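Local coordinates for protein bowman-Birk type bran trypsin inhibitor (Oryza sativa, PDB 2QN5) that probably inhibits trypsin-like serine endopeptidases, being the two-repeat portion of a longer rice Bowman-Birk inhibitor, at residues A[7-12]-A[65-70]; A[22-27]-A[55-60]. One frame throughout, in Å; residues are numbered along the deposited sequence.

Overall arrangement
Both contacts lie in the first of the chain's two repeats, except that R70 at the end of 65-70 begins the second; their centres are about 12 Å apart. Interaction 1 ties the start of this repeat to its end through the C7-C67 disulfide, and interaction 2 pairs two strands that lie between those points in the sequence. Strands 11-13, 22-25 and 54-59 form one antiparallel sheet with 22-25 in the middle. A disulfide (C8 SG to C25 SG, 2.0 Å) and a probable hydrogen bond between N10 O and N26 N, 2.9 Å, join the two contacts. Interaction 2 is near the reactive bond K17-P18, assigned by similarity: the side chain of Q22 is about 3 Å from that of P18.

Interaction 1 (A[7-12]-A[65-70]); sequences CCDNIK and PFCTPR
D9 and T68 meet with their side chains at about a right angle, and a single carboxylate oxygen gathers the bonds. T68 OG1 donates to D9 OD1 at 3.0 Å, while C67 N reaches the same oxygen at 3.3 Å. Both donors stand well out of the carboxylate plane, 41° for the hydroxyl and 54° for the amide, and they come from opposite faces of it, pinning OD1 between them. T68 N adds a weak third bond. The other oxygen, OD2, faces C67 CB. With D9 CG beside its own backbone N and anti to the carbonyl carbon, chi1 -68°, the carboxylate is swung over to the 65-70 side.

Next to this cluster the C7-C67 disulfide closes the loop covalently, and the backbone bond from C8 N to P65 O, 3.3 Å, lies alongside. A disulfide joining the two ends of one repeat, with C8, the residue after C7, bonded in turn to C25, is in keeping with the disulfide-rich, helix-free Bowman-Birk fold. Apart from residues 11-12, which enter a strand, the contact is made of loop.

The F66 ring hangs beside the backbone of 7-12. D9 O lies at the ring's edge, 3.6 Å from CE2, and I11 CD1 approaches CE2 obliquely at 4.5 Å. The CA of F66 makes a nearly straight CA-H...O contact to C8 O, 3.4 Å. One face of the ring is covered by R70 NE, above its centre, with the edge of the guanidinium turned to the phenyl group. R70 NH1 stays 4.3 Å from D9 OD1 with no N-H aimed at it, so that at most a long-range attraction of charges is likely. N10 OD1 bonds H125 NE2, which connects this corner to the second repeat.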
ATOM      1  N   CYS A   7       8.158 -18.857 -11.950  1.00 57.36           N
ATOM      2  CA  CYS A   7       9.110 -18.651 -10.872  1.00 58.33           C
ATOM      3  C   CYS A   7       9.738 -17.281 -11.092  1.00 57.95           C
ATOM      4  O   CYS A   7       9.542 -16.676 -12.139  1.00 56.63           O
ATOM      5  CB  CYS A   7      10.192 -19.741 -10.883  1.00 58.87           C
ATOM      6  SG  CYS A   7      11.372 -19.595 -12.259  1.00 61.13           S
ATOM      7  N   CYS A   8      10.461 -16.774 -10.102  1.00 59.49           N
ATOM      8  CA  CYS A   8      11.129 -15.483 -10.257  1.00 62.67           C
ATOM      9  C   CYS A   8      12.138 -15.331  -9.133  1.00 65.06           C
ATOM     10  O   CYS A   8      11.855 -15.696  -7.993  1.00 64.55           O
ATOM     11  CB  CYS A   8      10.130 -14.305 -10.246  1.00 61.72           C
ATOM     12  SG  CYS A   8      10.922 -12.690 -10.581  1.00 60.58           S
ATOM     13  N   ASP A   9      13.325 -14.825  -9.478  1.00 67.77           N
ATOM     14  CA  ASP A   9      14.415 -14.626  -8.520  1.00 69.53           C
ATOM     15  C   ASP A   9      14.434 -13.170  -8.106  1.00 70.40           C
ATOM     16  O   ASP A   9      14.151 -12.838  -6.951  1.00 70.88           O
ATOM     17  CB  ASP A   9      15.760 -15.009  -9.151  1.00 70.06           C
ATOM     18  CG  ASP A   9      15.878 -16.499  -9.412  1.00 71.96           C
ATOM     19  OD1 ASP A   9      15.938 -17.278  -8.437  1.00 71.58           O
ATOM     20  OD2 ASP A   9      15.904 -16.895 -10.594  1.00 72.77           O
ATOM     21  N   ASN A  10      14.775 -12.302  -9.054  1.00 70.21           N
ATOM     22  CA  ASN A  10      14.784 -10.882  -8.777  1.00 70.06           C
ATOM     23  C   ASN A  10      13.346 -10.429  -8.700  1.00 70.19           C
ATOM     24  O   ASN A  10      12.741 -10.044  -9.708  1.00 70.53           O
ATOM     25  CB  ASN A  10      15.516 -10.114  -9.867  1.00 70.26           C
ATOM     26  CG  ASN A  10      17.006 -10.101  -9.651  1.00 69.85           C
ATOM     27  OD1 ASN A  10      17.477  -9.677  -8.595  1.00 69.63           O
ATOM     28  ND2 ASN A  10      17.764 -10.565 -10.647  1.00 68.01           N
ATOM     29  N   ILE A  11      12.797 -10.509  -7.490  1.00 69.09           N
ATOM     30  CA  ILE A  11      11.421 -10.102  -7.236  1.00 67.93           C
ATOM     31  C   ILE A  11      11.443  -8.743  -6.556  1.00 66.86           C
ATOM     32  O   ILE A  11      11.985  -8.597  -5.461  1.00 66.80           O
ATOM     33  CB  ILE A  11      10.675 -11.103  -6.314  1.00 68.35           C
ATOM     34  CG1 ILE A  11      10.691 -12.510  -6.922  1.00 68.49           C
ATOM     35  CG2 ILE A  11       9.237 -10.657  -6.137  1.00 67.74           C
ATOM     36  CD1 ILE A  11      10.099 -13.572  -6.014  1.00 60.41           C
ATOM     37  N   LYS A  12      10.869  -7.749  -7.219  1.00 65.18           N
ATOM     38  CA  LYS A  12      10.824  -6.407  -6.664  1.00 63.58           C
ATOM     39  C   LYS A  12       9.456  -6.166  -6.054  1.00 62.27           C
ATOM     40  O   LYS A  12       8.458  -6.679  -6.554  1.00 62.35           O
ATOM     41  CB  LYS A  12      11.097  -5.360  -7.755  1.00 64.38           C
ATOM     42  CG  LYS A  12      11.004  -3.902  -7.281  1.00 64.30           C
ATOM     43  CD  LYS A  12      11.913  -3.609  -6.063  1.00 63.95           C
ATOM     44  CE  LYS A  12      13.402  -3.792  -6.378  1.00 62.14           C
ATOM     45  NZ  LYS A  12      14.291  -3.361  -5.263  1.00 60.69           N
ATOM     46  N   PRO A  65       7.612 -18.652  -5.970  1.00 54.33           N
ATOM     47  CA  PRO A  65       8.784 -19.327  -5.426  1.00 53.41           C
ATOM     48  C   PRO A  65       9.949 -18.841  -6.232  1.00 54.62           C
ATOM     49  O   PRO A  65       9.759 -18.134  -7.224  1.00 55.48           O
ATOM     50  CB  PRO A  65       8.479 -20.782  -5.704  1.00 52.87           C
ATOM     51  CG  PRO A  65       7.867 -20.696  -7.067  1.00 51.78           C
ATOM     52  CD  PRO A  65       6.919 -19.520  -6.942  1.00 52.59           C
ATOM     53  N   PHE A  66      11.155 -19.206  -5.818  1.00 55.23           N
ATOM     54  CA  PHE A  66      12.328 -18.798  -6.568  1.00 57.12           C
ATOM     55  C   PHE A  66      12.558 -19.785  -7.699  1.00 57.83           C
ATOM     56  O   PHE A  66      11.950 -20.853  -7.747  1.00 57.53           O
ATOM     57  CB  PHE A  66      13.560 -18.732  -5.669  1.00 57.65           C
ATOM     58  CG  PHE A  66      13.541 -17.581  -4.710  1.00 58.74           C
ATOM     59  CD1 PHE A  66      13.118 -17.754  -3.400  1.00 59.47           C
ATOM     60  CD2 PHE A  66      13.920 -16.309  -5.130  1.00 59.49           C
ATOM     61  CE1 PHE A  66      13.067 -16.670  -2.515  1.00 61.44           C
ATOM     62  CE2 PHE A  66      13.876 -15.219  -4.260  1.00 60.56           C
ATOM     63  CZ  PHE A  66      13.449 -15.396  -2.949  1.00 60.88           C
ATOM     64  N   CYS A  67      13.430 -19.410  -8.622  1.00 59.57           N
ATOM     65  CA  CYS A  67      13.747 -20.268  -9.753  1.00 60.79           C
ATOM     66  C   CYS A  67      14.908 -21.196  -9.382  1.00 61.41           C
ATOM     67  O   CYS A  67      15.022 -22.307  -9.900  1.00 61.51           O
ATOM     68  CB  CYS A  67      14.125 -19.412 -10.958  1.00 59.98           C
ATOM     69  SG  CYS A  67      12.800 -18.317 -11.579  1.00 59.20           S
ATOM     70  N   THR A  68      15.753 -20.723  -8.472  1.00 61.52           N
ATOM     71  CA  THR A  68      16.920 -21.458  -7.999  1.00 62.15           C
ATOM     72  C   THR A  68      16.978 -21.344  -6.479  1.00 63.59           C
ATOM     73  O   THR A  68      17.155 -20.252  -5.946  1.00 64.07           O
ATOM     74  CB  THR A  68      18.205 -20.858  -8.596  1.00 62.27           C
ATOM     75  OG1 THR A  68      18.079 -19.432  -8.654  1.00 62.34           O
ATOM     76  CG2 THR A  68      18.461 -21.408  -9.997  1.00 61.73           C
ATOM     77  N   PRO A  69      16.857 -22.474  -5.756  1.00 64.63           N
ATOM     78  CA  PRO A  69      16.889 -22.453  -4.285  1.00 65.30           C
ATOM     79  C   PRO A  69      18.019 -21.677  -3.617  1.00 67.17           C
ATOM     80  O   PRO A  69      19.009 -21.294  -4.241  1.00 66.88           O
ATOM     81  CB  PRO A  69      16.878 -23.937  -3.904  1.00 63.14           C
ATOM     82  CG  PRO A  69      17.476 -24.604  -5.086  1.00 62.81           C
ATOM     83  CD  PRO A  69      16.879 -23.858  -6.256  1.00 63.80           C
ATOM     84  N   ARG A  70      17.851 -21.464  -2.320  1.00 69.55           N
ATOM     85  CA  ARG A  70      18.801 -20.713  -1.528  1.00 71.03           C
ATOM     86  C   ARG A  70      19.218 -21.462  -0.285  1.00 72.15           C
ATOM     87  O   ARG A  70      18.406 -22.093   0.369  1.00 71.56           O
ATOM     88  CB  ARG A  70      18.161 -19.397  -1.135  1.00 72.91           C
ATOM     89  CG  ARG A  70      17.805 -18.561  -2.332  1.00 74.68           C
ATOM     90  CD  ARG A  70      16.612 -17.676  -2.087  1.00 75.68           C
ATOM     91  NE  ARG A  70      16.351 -16.843  -3.258  1.00 76.25           N
ATOM     92  CZ  ARG A  70      17.189 -15.917  -3.716  1.00 75.30           C
ATOM     93  NH1 ARG A  70      16.870 -15.205  -4.786  1.00 74.64           N
ATOM     94  NH2 ARG A  70      18.341 -15.698  -3.097  1.00 75.82           N
TER

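Interaction 2 (A[22-27]-A[55-60]); sequences QWRCND and EDIYWG
Q22 lays its side chain along that of W59, the two lying side by side and pointing the same way. From the start, CB packs on I57 CG2 at 3.8 Å. With CG beside the backbone N, chi1 -50°, the chain then runs extended over the indole: CG is 3.9 Å from the centroid of the W59 five-membered ring, only 10° off its normal, a CH-pi contact. CD follows over the same face toward the rim, and NE2 ends above the six-membered ring. The amide stands almost upright on the indole, the planes 86° apart. The polar atoms of the amide find their hydrogen-bond partners outside the two segments: NE2 with the backbone of the chain of another protein in the assembly, OE1 weakly with T16 OG1.

Replacing W59 by an alanine takes away the aromatic face along which Q22 lies, and its amide would probably be freer to turn, while a basic side chain of that protein would lose its cation-pi partner.

On the opposite sheet face, W23 NE1 gives a nearly straight bond to G60 O, 2.7 Å, with the acceptor in the indole plane. CD1 of the same ring touches Y58 CD2 at 4.1 Å, and R13 makes a cation-pi contact with the indole. The backbones of W23 and Y58 form an antiparallel hydrogen-bonded pair (W23 N to Y58 O, 2.7 Å; Y58 N to W23 O, 2.9 Å), with Q22 and W59 as the adjacent non-hydrogen-bonded pair. Strand 22-25 is thus flanked by 54-59 here and by 11-13 along its other edge, where backbone hydrogen bonds join R24 to K12 and, just past the strand's end, Q22 to L14.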
ATOM      1  N   GLN A  22       1.818  -5.586  -4.168  1.00 50.31           N
ATOM      2  CA  GLN A  22       1.784  -5.657  -5.615  1.00 52.28           C
ATOM      3  C   GLN A  22       3.234  -5.790  -5.956  1.00 53.65           C
ATOM      4  O   GLN A  22       4.041  -4.965  -5.538  1.00 54.89           O
ATOM      5  CB  GLN A  22       1.224  -4.369  -6.211  1.00 52.69           C
ATOM      6  CG  GLN A  22      -0.080  -3.940  -5.568  1.00 52.72           C
ATOM      7  CD  GLN A  22      -0.780  -2.842  -6.322  1.00 53.95           C
ATOM      8  OE1 GLN A  22      -0.187  -1.803  -6.622  1.00 53.35           O
ATOM      9  NE2 GLN A  22      -2.055  -3.061  -6.630  1.00 53.40           N
ATOM     10  N   TRP A  23       3.584  -6.837  -6.693  1.00 54.32           N
ATOM     11  CA  TRP A  23       4.984  -7.030  -7.037  1.00 54.23           C
ATOM     12  C   TRP A  23       5.272  -7.102  -8.539  1.00 56.11           C
ATOM     13  O   TRP A  23       4.383  -7.348  -9.360  1.00 56.32           O
ATOM     14  CB  TRP A  23       5.531  -8.287  -6.351  1.00 50.76           C
ATOM     15  CG  TRP A  23       4.774  -8.741  -5.142  1.00 48.28           C
ATOM     16  CD1 TRP A  23       3.463  -9.121  -5.093  1.00 47.75           C
ATOM     17  CD2 TRP A  23       5.312  -8.991  -3.835  1.00 47.50           C
ATOM     18  NE1 TRP A  23       3.154  -9.606  -3.843  1.00 47.36           N
ATOM     19  CE2 TRP A  23       4.269  -9.537  -3.050  1.00 46.93           C
ATOM     20  CE3 TRP A  23       6.572  -8.818  -3.253  1.00 46.27           C
ATOM     21  CZ2 TRP A  23       4.449  -9.911  -1.714  1.00 44.68           C
ATOM     22  CZ3 TRP A  23       6.751  -9.194  -1.920  1.00 46.35           C
ATOM     23  CH2 TRP A  23       5.693  -9.734  -1.167  1.00 45.08           C
ATOM     24  N   ARG A  24       6.538  -6.875  -8.874  1.00 58.07           N
ATOM     25  CA  ARG A  24       7.013  -6.921 -10.248  1.00 59.53           C
ATOM     26  C   ARG A  24       8.150  -7.949 -10.326  1.00 59.38           C
ATOM     27  O   ARG A  24       8.837  -8.196  -9.332  1.00 58.39           O
ATOM     28  CB  ARG A  24       7.503  -5.529 -10.659  1.00 61.36           C
ATOM     29  CG  ARG A  24       8.018  -5.430 -12.074  1.00 64.58           C
ATOM     30  CD  ARG A  24       8.219  -3.982 -12.477  1.00 66.50           C
ATOM     31  NE  ARG A  24       6.990  -3.195 -12.327  1.00 68.25           N
ATOM     32  CZ  ARG A  24       6.766  -2.027 -12.929  1.00 68.39           C
ATOM     33  NH1 ARG A  24       7.685  -1.510 -13.737  1.00 68.42           N
ATOM     34  NH2 ARG A  24       5.632  -1.368 -12.708  1.00 67.17           N
ATOM     35  N   CYS A  25       8.331  -8.568 -11.491  1.00 60.12           N
ATOM     36  CA  CYS A  25       9.407  -9.548 -11.645  1.00 61.12           C
ATOM     37  C   CYS A  25      10.441  -9.106 -12.661  1.00 62.94           C
ATOM     38  O   CYS A  25      10.112  -8.777 -13.797  1.00 62.14           O
ATOM     39  CB  CYS A  25       8.874 -10.925 -12.046  1.00 60.85           C
ATOM     40  SG  CYS A  25      10.226 -12.083 -12.399  1.00 59.45           S
ATOM     41  N   ASN A  26      11.697  -9.099 -12.237  1.00 65.34           N
ATOM     42  CA  ASN A  26      12.790  -8.693 -13.105  1.00 68.11           C
ATOM     43  C   ASN A  26      13.239  -9.836 -14.020  1.00 68.91           C
ATOM     44  O   ASN A  26      12.827  -9.917 -15.175  1.00 69.37           O
ATOM     45  CB  ASN A  26      13.975  -8.207 -12.261  1.00 70.69           C
ATOM     46  CG  ASN A  26      13.671  -6.927 -11.487  1.00 72.93           C
ATOM     47  OD1 ASN A  26      14.490  -6.476 -10.680  1.00 75.57           O
ATOM     48  ND2 ASN A  26      12.504  -6.332 -11.736  1.00 72.83           N
ATOM     49  N   ASP A  27      14.073 -10.723 -13.489  1.00 69.22           N
ATOM     50  CA  ASP A  27      14.595 -11.847 -14.247  1.00 70.98           C
ATOM     51  C   ASP A  27      15.088 -11.482 -15.650  1.00 71.22           C
ATOM     52  O   ASP A  27      14.407 -10.786 -16.408  1.00 69.89           O
ATOM     53  CB  ASP A  27      13.550 -12.958 -14.349  1.00 72.64           C
ATOM     54  CG  ASP A  27      13.721 -14.019 -13.275  1.00 74.31           C
ATOM     55  OD1 ASP A  27      13.314 -15.182 -13.516  1.00 75.28           O
ATOM     56  OD2 ASP A  27      14.255 -13.686 -12.192  1.00 75.15           O
ATOM     57  N   GLU A  55       7.096  -6.642 -17.744  1.00 71.72           N
ATOM     58  CA  GLU A  55       6.437  -5.572 -17.021  1.00 70.27           C
ATOM     59  C   GLU A  55       4.945  -5.815 -16.843  1.00 67.58           C
ATOM     60  O   GLU A  55       4.096  -5.204 -17.495  1.00 68.07           O
ATOM     61  CB  GLU A  55       6.693  -4.227 -17.714  1.00 71.47           C
ATOM     62  CG  GLU A  55       6.386  -4.201 -19.189  1.00 72.65           C
ATOM     63  CD  GLU A  55       6.636  -2.842 -19.776  1.00 74.35           C
ATOM     64  OE1 GLU A  55       7.721  -2.281 -19.514  1.00 75.65           O
ATOM     65  OE2 GLU A  55       5.759  -2.335 -20.500  1.00 74.55           O
ATOM     66  N   ASP A  56       4.646  -6.733 -15.943  1.00 63.95           N
ATOM     67  CA  ASP A  56       3.287  -7.075 -15.604  1.00 60.55           C
ATOM     68  C   ASP A  56       3.363  -7.139 -14.079  1.00 57.56           C
ATOM     69  O   ASP A  56       4.286  -7.746 -13.517  1.00 56.55           O
ATOM     70  CB  ASP A  56       2.928  -8.437 -16.199  1.00 61.05           C
ATOM     71  CG  ASP A  56       1.581  -8.439 -16.883  1.00 61.52           C
ATOM     72  OD1 ASP A  56       0.564  -8.170 -16.213  1.00 63.75           O
ATOM     73  OD2 ASP A  56       1.534  -8.713 -18.097  1.00 62.82           O
ATOM     74  N   ILE A  57       2.430  -6.482 -13.400  1.00 54.24           N
ATOM     75  CA  ILE A  57       2.460  -6.500 -11.948  1.00 50.60           C
ATOM     76  C   ILE A  57       1.449  -7.470 -11.394  1.00 49.28           C
ATOM     77  O   ILE A  57       0.263  -7.397 -11.727  1.00 49.67           O
ATOM     78  CB  ILE A  57       2.160  -5.126 -11.328  1.00 48.31           C
ATOM     79  CG1 ILE A  57       3.158  -4.090 -11.837  1.00 48.91           C
ATOM     80  CG2 ILE A  57       2.263  -5.226  -9.808  1.00 49.16           C
ATOM     81  CD1 ILE A  57       2.843  -2.668 -11.405  1.00 60.41           C
ATOM     82  N   TYR A  58       1.939  -8.386 -10.562  1.00 46.69           N
ATOM     83  CA  TYR A  58       1.106  -9.377  -9.897  1.00 44.63           C
ATOM     84  C   TYR A  58       0.754  -8.743  -8.569  1.00 46.33           C
ATOM     85  O   TYR A  58       1.603  -8.109  -7.942  1.00 46.52           O
ATOM     86  CB  TYR A  58       1.885 -10.657  -9.637  1.00 40.60           C
ATOM     87  CG  TYR A  58       1.178 -11.628  -8.740  1.00 37.09           C
ATOM     88  CD1 TYR A  58       0.027 -12.278  -9.152  1.00 36.98           C
ATOM     89  CD2 TYR A  58       1.669 -11.908  -7.481  1.00 36.43           C
ATOM     90  CE1 TYR A  58      -0.615 -13.192  -8.323  1.00 37.17           C
ATOM     91  CE2 TYR A  58       1.038 -12.817  -6.644  1.00 37.53           C
ATOM     92  CZ  TYR A  58      -0.096 -13.451  -7.069  1.00 38.18           C
ATOM     93  OH  TYR A  58      -0.721 -14.331  -6.230  1.00 39.20           O
ATOM     94  N   TRP A  59      -0.495  -8.911  -8.153  1.00 45.95           N
ATOM     95  CA  TRP A  59      -0.974  -8.357  -6.902  1.00 45.82           C
ATOM     96  C   TRP A  59      -1.467  -9.529  -6.080  1.00 46.68           C
ATOM     97  O   TRP A  59      -2.533 -10.063  -6.353  1.00 48.32           O
ATOM     98  CB  TRP A  59      -2.115  -7.403  -7.199  1.00 46.71           C
ATOM     99  CG  TRP A  59      -2.698  -6.698  -6.023  1.00 47.66           C
ATOM    100  CD1 TRP A  59      -2.485  -6.966  -4.697  1.00 48.20           C
ATOM    101  CD2 TRP A  59      -3.644  -5.621  -6.069  1.00 48.84           C
ATOM    102  NE1 TRP A  59      -3.247  -6.118  -3.917  1.00 48.82           N
ATOM    103  CE2 TRP A  59      -3.965  -5.285  -4.738  1.00 48.86           C
ATOM    104  CE3 TRP A  59      -4.252  -4.908  -7.111  1.00 48.19           C
ATOM    105  CZ2 TRP A  59      -4.868  -4.267  -4.428  1.00 47.57           C
ATOM    106  CZ3 TRP A  59      -5.142  -3.904  -6.799  1.00 46.70           C
ATOM    107  CH2 TRP A  59      -5.444  -3.591  -5.473  1.00 46.02           C
ATOM    108  N   GLY A  60      -0.696  -9.947  -5.085  1.00 45.65           N
ATOM    109  CA  GLY A  60      -1.125 -11.066  -4.279  1.00 42.69           C
ATOM    110  C   GLY A  60      -0.233 -11.334  -3.093  1.00 43.06           C
ATOM    111  O   GLY A  60       0.841 -10.751  -2.959  1.00 42.44           O
TER